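Putative rubredoxin reductase (Rhodopseudomonas palustris, PDB 3FG2) probably passes electrons from NADH through its bound FAD to a ferredoxin that serves the cytochrome CYP199A2. Local coordinates at residues I82-R87 and A247-P252; D315-F320 and Q330-T335; Q340-G345 and Q391-S396. All blocks are in the same frame, centred on the assembly; numbering follows the deposited sequence.

Contact 1: residues I82-R87 and A247-P252; sequences IDREGR and AAAGLP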
# COMPACT_ATOMS: atom_id res chain seq x y z
N ILE A 82 -3.13 12.01 22.49
CA ILE A 82 -4.58 11.92 22.53
C ILE A 82 -5.12 11.87 23.97
O ILE A 82 -4.78 10.96 24.73
CB ILE A 82 -5.10 10.68 21.80
CG1 ILE A 82 -4.66 10.72 20.33
CG2 ILE A 82 -6.62 10.61 21.90
CD1 ILE A 82 -5.01 9.47 19.58
N ASP A 83 -5.96 12.84 24.32
CA ASP A 83 -6.55 12.89 25.66
C ASP A 83 -7.95 12.29 25.54
O ASP A 83 -8.92 13.02 25.34
CB ASP A 83 -6.66 14.33 26.16
CG ASP A 83 -7.13 14.41 27.61
OD1 ASP A 83 -7.68 13.41 28.12
OD2 ASP A 83 -6.96 15.49 28.22
N ARG A 84 -8.04 10.98 25.65
CA ARG A 84 -9.31 10.30 25.53
C ARG A 84 -10.34 10.79 26.54
O ARG A 84 -11.48 11.05 26.18
CB ARG A 84 -9.12 8.79 25.69
CG ARG A 84 -8.32 8.15 24.57
CD ARG A 84 -7.94 6.72 24.94
NE ARG A 84 -9.10 5.88 25.19
CZ ARG A 84 -9.05 4.69 25.77
NH1 ARG A 84 -7.88 4.20 26.17
NH2 ARG A 84 -10.16 3.99 25.94
N GLU A 85 -9.92 10.93 27.80
CA GLU A 85 -10.84 11.38 28.84
C GLU A 85 -11.40 12.77 28.53
O GLU A 85 -12.60 13.00 28.65
CB GLU A 85 -10.14 11.39 30.20
CG GLU A 85 -11.04 11.82 31.36
CD GLU A 85 -10.33 11.83 32.71
OE1 GLU A 85 -9.25 12.46 32.81
OE2 GLU A 85 -10.85 11.23 33.67
N GLY A 86 -10.53 13.69 28.13
CA GLY A 86 -10.97 15.03 27.81
C GLY A 86 -11.38 15.18 26.36
O GLY A 86 -11.70 16.27 25.90
N ARG A 87 -11.36 14.06 25.64
CA ARG A 87 -11.71 14.02 24.23
C ARG A 87 -11.08 15.17 23.47
O ARG A 87 -11.73 15.85 22.68
CB ARG A 87 -13.23 14.03 24.07
CG ARG A 87 -13.89 12.76 24.61
CD ARG A 87 -15.41 12.87 24.66
NE ARG A 87 -16.00 13.09 23.34
CZ ARG A 87 -17.31 13.10 23.11
NH1 ARG A 87 -18.16 12.92 24.11
NH2 ARG A 87 -17.76 13.30 21.88
N ALA A 247 -1.36 3.79 21.02
CA ALA A 247 -0.95 2.87 22.08
C ALA A 247 -0.59 3.66 23.33
O ALA A 247 -0.81 3.21 24.45
CB ALA A 247 0.25 2.04 21.62
N ALA A 248 -0.04 4.85 23.11
CA ALA A 248 0.34 5.72 24.21
C ALA A 248 -0.91 6.14 24.98
O ALA A 248 -0.85 6.42 26.18
CB ALA A 248 1.07 6.94 23.67
N ALA A 249 -2.05 6.17 24.29
CA ALA A 249 -3.30 6.56 24.92
C ALA A 249 -4.03 5.35 25.50
O ALA A 249 -5.20 5.44 25.87
CB ALA A 249 -4.19 7.28 23.91
N GLY A 250 -3.35 4.22 25.57
CA GLY A 250 -3.98 3.03 26.13
C GLY A 250 -4.83 2.21 25.18
O GLY A 250 -5.38 1.17 25.58
N LEU A 251 -4.95 2.65 23.93
CA LEU A 251 -5.74 1.90 22.95
C LEU A 251 -4.97 0.64 22.54
O LEU A 251 -3.77 0.70 22.25
CB LEU A 251 -6.04 2.76 21.72
CG LEU A 251 -6.88 4.01 21.98
CD1 LEU A 251 -7.11 4.76 20.67
CD2 LEU A 251 -8.21 3.62 22.61
N PRO A 252 -5.65 -0.52 22.53
CA PRO A 252 -4.97 -1.77 22.15
C PRO A 252 -4.37 -1.69 20.75
O PRO A 252 -4.98 -1.14 19.83
CB PRO A 252 -6.09 -2.80 22.25
CG PRO A 252 -6.97 -2.25 23.33
CD PRO A 252 -7.03 -0.78 22.98
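R84 and A249 lead a small mixed contact, one side-chain-to-backbone hydrogen bond with apolar packing round it, joining the turn after strand 79-83 to the point where helix 244-248 gives way to loop. The long arm of R84 brings NH1 to A249 O at 3.0 Å, in a nearly straight bond (169° at the hydrogen) that lies in the guanidinium plane. A bend at chi3 (60°) swings the guanidinium across the loop, so that L251 CD2 comes over the centre of one face, 3.4 Å from R84 CZ. The arginine thus meets the loop in two ways, polar at its edge and apolar on a face. Closer to the strand, I82 CB and A249 CB touch at 4.1 Å, and A249 CB also lies against R84 CD.

The acceptor carbonyl is presented by a Schellman motif. G250, with positive phi, closes it and donates from its N to A247 O at 3.0 Å. Within 82-87, D83 OD1 accepts from G86 N at 2.9 Å, an Asx motif in the turn that carries R84.

R84 NE has a second partner, a salt bridge to D267, which helps fix the guanidinium. Both R84 and L251 also rest on I270, so the contact lies beside strand 270-272, an outer strand of the parallel sheet in the FAD-binding domain, while strand 79-83 belongs to an antiparallel sheet.

Contact 2: residues D315-F320 and Q330-T335; sequences DGYPWF and QIVGLT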
# COMPACT_ATOMS: atom_id res chain seq x y z
N ASP A 315 -16.90 -4.62 5.07
CA ASP A 315 -16.78 -5.76 4.16
C ASP A 315 -16.26 -5.38 2.78
O ASP A 315 -16.66 -5.97 1.77
CB ASP A 315 -18.13 -6.49 4.02
CG ASP A 315 -17.99 -7.86 3.35
OD1 ASP A 315 -19.02 -8.42 2.92
OD2 ASP A 315 -16.86 -8.40 3.25
N GLY A 316 -15.38 -4.38 2.72
CA GLY A 316 -14.84 -3.98 1.44
C GLY A 316 -14.05 -5.15 0.89
O GLY A 316 -13.08 -5.58 1.51
N TYR A 317 -14.46 -5.71 -0.25
CA TYR A 317 -13.73 -6.84 -0.80
C TYR A 317 -12.36 -6.40 -1.30
O TYR A 317 -12.24 -5.50 -2.14
CB TYR A 317 -14.48 -7.52 -1.93
CG TYR A 317 -14.03 -8.95 -2.07
CD1 TYR A 317 -14.59 -9.95 -1.28
CD2 TYR A 317 -12.98 -9.29 -2.92
CE1 TYR A 317 -14.11 -11.26 -1.32
CE2 TYR A 317 -12.49 -10.59 -2.97
CZ TYR A 317 -13.06 -11.57 -2.16
OH TYR A 317 -12.60 -12.87 -2.22
N PRO A 318 -11.30 -7.06 -0.80
CA PRO A 318 -9.91 -6.77 -1.15
C PRO A 318 -9.43 -7.06 -2.58
O PRO A 318 -9.65 -8.14 -3.13
CB PRO A 318 -9.13 -7.58 -0.12
CG PRO A 318 -9.96 -8.80 0.01
CD PRO A 318 -11.37 -8.24 0.09
N TRP A 319 -8.77 -6.07 -3.15
CA TRP A 319 -8.18 -6.18 -4.48
C TRP A 319 -7.00 -5.21 -4.55
O TRP A 319 -7.02 -4.14 -3.93
CB TRP A 319 -9.19 -5.91 -5.60
CG TRP A 319 -10.01 -4.67 -5.48
CD1 TRP A 319 -11.22 -4.54 -4.85
CD2 TRP A 319 -9.71 -3.39 -6.04
NE1 TRP A 319 -11.70 -3.26 -5.00
CE2 TRP A 319 -10.79 -2.53 -5.72
CE3 TRP A 319 -8.64 -2.88 -6.79
CZ2 TRP A 319 -10.82 -1.19 -6.12
CZ3 TRP A 319 -8.67 -1.56 -7.19
CH2 TRP A 319 -9.76 -0.72 -6.85
N PHE A 320 -5.97 -5.60 -5.28
CA PHE A 320 -4.77 -4.79 -5.40
C PHE A 320 -4.29 -4.78 -6.85
O PHE A 320 -4.83 -5.50 -7.70
CB PHE A 320 -3.65 -5.39 -4.54
CG PHE A 320 -4.14 -6.00 -3.24
CD1 PHE A 320 -3.89 -5.36 -2.02
CD2 PHE A 320 -4.81 -7.22 -3.23
CE1 PHE A 320 -4.31 -5.93 -0.82
CE2 PHE A 320 -5.23 -7.81 -2.02
CZ PHE A 320 -4.98 -7.15 -0.82
N GLN A 330 -3.08 -7.39 -11.62
CA GLN A 330 -4.28 -7.11 -10.86
C GLN A 330 -4.60 -8.33 -10.01
O GLN A 330 -4.57 -9.47 -10.49
CB GLN A 330 -5.45 -6.79 -11.78
CG GLN A 330 -5.33 -5.45 -12.46
CD GLN A 330 -6.38 -5.29 -13.53
OE1 GLN A 330 -6.40 -6.04 -14.50
NE2 GLN A 330 -7.25 -4.31 -13.36
N ILE A 331 -4.90 -8.09 -8.74
CA ILE A 331 -5.22 -9.18 -7.84
C ILE A 331 -6.53 -8.88 -7.15
O ILE A 331 -6.74 -7.77 -6.69
CB ILE A 331 -4.18 -9.32 -6.71
CG1 ILE A 331 -2.77 -9.42 -7.30
CG2 ILE A 331 -4.49 -10.56 -5.88
CD1 ILE A 331 -1.67 -9.45 -6.24
N VAL A 332 -7.43 -9.87 -7.11
CA VAL A 332 -8.69 -9.70 -6.41
C VAL A 332 -8.82 -10.90 -5.47
O VAL A 332 -8.77 -12.06 -5.91
CB VAL A 332 -9.90 -9.64 -7.36
CG1 VAL A 332 -9.97 -10.89 -8.23
CG2 VAL A 332 -11.18 -9.49 -6.54
N GLY A 333 -8.97 -10.61 -4.18
CA GLY A 333 -9.10 -11.67 -3.19
C GLY A 333 -7.79 -11.90 -2.44
O GLY A 333 -6.75 -11.36 -2.81
N LEU A 334 -7.84 -12.69 -1.37
CA LEU A 334 -6.65 -13.00 -0.58
C LEU A 334 -6.22 -14.43 -0.90
O LEU A 334 -6.99 -15.37 -0.68
CB LEU A 334 -6.97 -12.85 0.91
CG LEU A 334 -7.43 -11.46 1.37
CD1 LEU A 334 -7.97 -11.50 2.80
CD2 LEU A 334 -6.27 -10.48 1.27
N THR A 335 -5.01 -14.60 -1.43
CA THR A 335 -4.51 -15.92 -1.81
C THR A 335 -3.72 -16.72 -0.76
O THR A 335 -3.17 -17.77 -1.08
CB THR A 335 -3.63 -15.84 -3.06
OG1 THR A 335 -2.67 -14.81 -2.89
CG2 THR A 335 -4.47 -15.56 -4.29
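F320 N donates to I331 O at 2.7 Å, the shortest hydrogen bond between 315-320 and 330-335, and I331 N returns one to F320 O at 2.8 Å, almost straight (175° at the hydrogen). The two residues form a hydrogen-bonded antiparallel pair of the beta hairpin 319-324/327-333. W319 and V332 are the non-hydrogen-bonded pair beside it, and beyond them G333 N reaches P318 O at 2.8 Å.

W319 and V332 share one face of the sheet, with W319 CB 4.2 Å from V332 CB. W319 CG sits between the backbone N and the carbonyl carbon (chi1 50°), which carries the indole off the hairpin toward helices 293-306 and 371-380, where R378 makes a cation-pi contact with it. F320 and I331 occupy the other face. The F320 ring turns its edge to G333 O, which lies in the ring plane 3.9 Å from F320 CE2, and its CZ touches L334 CD2.

Ahead of the strand, Y317 leans back on the hairpin: CE2 comes to 3.6 Å from G333 CA and also meets V332 CG2, while P318 CD lies over one face of the same ring, toward its rim. P318 CG then meets L334 CG at 3.9 Å, the two side chains at about a right angle. At G333 (phi 101°) a side chain would jam against V332 O.

The side chain of F320 is about 5 Å from the bound FAD. No salt bridge joins the two segments: backbone bonds set the register, apolar and aromatic side chains pack on both faces, and F320 probably offers the cofactor an apolar neighbour.

Contact 3: residues Q340-G345 and Q391-S396; sequences QVVIRG and QAADLS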
# COMPACT_ATOMS: atom_id res chain seq x y z
N GLN A 340 -3.92 -24.92 -4.67
CA GLN A 340 -4.09 -25.28 -6.07
C GLN A 340 -4.16 -24.03 -6.93
O GLN A 340 -4.94 -23.12 -6.66
CB GLN A 340 -5.35 -26.11 -6.25
CG GLN A 340 -5.74 -26.36 -7.70
CD GLN A 340 -6.96 -27.26 -7.82
OE1 GLN A 340 -7.94 -27.13 -7.06
NE2 GLN A 340 -6.93 -28.17 -8.79
N VAL A 341 -3.34 -23.99 -7.98
CA VAL A 341 -3.31 -22.85 -8.89
C VAL A 341 -3.49 -23.29 -10.34
O VAL A 341 -2.80 -24.17 -10.82
CB VAL A 341 -1.99 -22.06 -8.77
CG1 VAL A 341 -1.98 -20.88 -9.76
CG2 VAL A 341 -1.83 -21.55 -7.35
N VAL A 342 -4.44 -22.66 -11.02
CA VAL A 342 -4.73 -22.96 -12.42
C VAL A 342 -4.40 -21.75 -13.28
O VAL A 342 -4.74 -20.62 -12.93
CB VAL A 342 -6.22 -23.30 -12.63
CG1 VAL A 342 -6.51 -23.45 -14.11
CG2 VAL A 342 -6.58 -24.58 -11.89
N ILE A 343 -3.75 -21.98 -14.41
CA ILE A 343 -3.40 -20.89 -15.31
C ILE A 343 -4.45 -20.75 -16.41
O ILE A 343 -4.82 -21.73 -17.06
CB ILE A 343 -2.03 -21.13 -16.01
CG1 ILE A 343 -0.89 -21.07 -14.99
CG2 ILE A 343 -1.83 -20.10 -17.13
CD1 ILE A 343 -0.75 -19.73 -14.32
N ARG A 344 -4.94 -19.53 -16.61
CA ARG A 344 -5.90 -19.28 -17.68
C ARG A 344 -5.20 -18.32 -18.61
O ARG A 344 -4.66 -17.30 -18.16
CB ARG A 344 -7.19 -18.63 -17.16
CG ARG A 344 -8.20 -18.32 -18.28
CD ARG A 344 -9.50 -17.76 -17.72
NE ARG A 344 -10.65 -18.59 -18.11
CZ ARG A 344 -11.38 -18.39 -19.19
NH1 ARG A 344 -11.08 -17.39 -20.01
NH2 ARG A 344 -12.39 -19.20 -19.48
N GLY A 345 -5.19 -18.64 -19.90
CA GLY A 345 -4.53 -17.79 -20.86
C GLY A 345 -3.15 -18.33 -21.15
O GLY A 345 -2.90 -19.52 -21.01
N GLN A 391 -12.88 -25.39 -15.21
CA GLN A 391 -13.52 -24.31 -15.96
C GLN A 391 -12.58 -23.12 -16.15
O GLN A 391 -12.57 -22.49 -17.21
CB GLN A 391 -14.78 -23.87 -15.22
CG GLN A 391 -15.86 -24.94 -15.17
CD GLN A 391 -17.03 -24.55 -14.30
OE1 GLN A 391 -18.13 -25.07 -14.46
NE2 GLN A 391 -16.81 -23.64 -13.36
N ALA A 392 -11.81 -22.80 -15.13
CA ALA A 392 -10.88 -21.68 -15.17
C ALA A 392 -9.87 -21.82 -16.30
O ALA A 392 -9.53 -20.84 -16.95
CB ALA A 392 -10.15 -21.55 -13.84
N ALA A 393 -9.40 -23.04 -16.52
CA ALA A 393 -8.41 -23.28 -17.55
C ALA A 393 -9.00 -23.33 -18.95
O ALA A 393 -8.30 -23.11 -19.93
CB ALA A 393 -7.66 -24.57 -17.26
N ASP A 394 -10.30 -23.61 -19.02
CA ASP A 394 -11.01 -23.73 -20.29
C ASP A 394 -11.40 -22.41 -20.97
O ASP A 394 -12.41 -21.79 -20.61
CB ASP A 394 -12.26 -24.59 -20.08
CG ASP A 394 -12.99 -24.88 -21.37
OD1 ASP A 394 -12.44 -24.55 -22.45
OD2 ASP A 394 -14.10 -25.45 -21.31
N LEU A 395 -10.63 -22.02 -21.98
CA LEU A 395 -10.90 -20.77 -22.69
C LEU A 395 -12.23 -20.75 -23.41
O LEU A 395 -12.63 -19.72 -23.94
CB LEU A 395 -9.78 -20.45 -23.68
CG LEU A 395 -8.46 -20.01 -23.06
CD1 LEU A 395 -7.42 -19.76 -24.15
CD2 LEU A 395 -8.68 -18.76 -22.24
N SER A 396 -12.91 -21.90 -23.45
CA SER A 396 -14.22 -21.96 -24.11
C SER A 396 -15.29 -21.79 -23.04
O SER A 396 -16.48 -21.74 -23.34
CB SER A 396 -14.40 -23.30 -24.84
OG SER A 396 -14.61 -24.37 -23.93
O HOH W 1 -5.78 -21.86 -20.57
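R344 and V342, on edge strand 340-344 of the antiparallel sheet in the reductase C-terminal domain, pack against the end of helix 389-393 and the loop that follows it. The tight side is apolar and close to the backbone. V342 CG1, anti to its own amide nitrogen (chi1 173°), wedges against A393 CB at 3.5 Å and also touches A392 CB. A392 is buried, with F355 and Y357 of strand 351-358 against it, and the small alanines are consistent with the close approach of the helix end to the sheet.

R344 runs alongside this helix end. Its CB, CG and CD all pass near A392 O, and R344 NE gives that carbonyl a weak, strongly bent bond of 2.8 Å. A turn at chi3 (-122°) then presents one face of the guanidinium to L395, whose CD2 lies 3.6 Å from R344 NH1. NH2 also has a weak bond to F397 O. With an alanine in place of R344, A392 O would probably lose the weak bond from NE and the methyl of L395 the flat group it rests on, leaving the 394-396 loop less firmly held to the strand.

The other side is looser and faces solvent. L395 is exposed, and A393 belongs to both sides, its CB on V342 but the residue largely exposed. G345 N is joined to the helix end through water: the water donates to A393 O at 2.9 Å and accepts only weakly from G345 N. Here the loop is shaped from within by an Asx turn. D394 OD1 takes two donors from the same face of the carboxylate, S396 N at 2.9 Å and, closer to the plane on the syn side, S396 OG at 2.6 Å.

Overall arrangement
Contacts 2 and 3 hold the same five-stranded antiparallel sheet, contact 2 at one outer strand and contact 3 at the other, with centres about 19 Å apart. Contact 1 belongs to the FAD-binding part of the chain, about 51 Å from contact 3 between centres and across the molecule's middle. Contact 2 lies nearest the middle of the chain and the flavin, and is a strand pair made by backbone bonds and aromatic packing. Contacts 1 and 3 are more peripheral; each joins a strand to a helix end through an arginine that reaches a backbone carbonyl while a leucine methyl lies over one face of its guanidinium, with a straight bond in contact 1 but a weak one in contact 3.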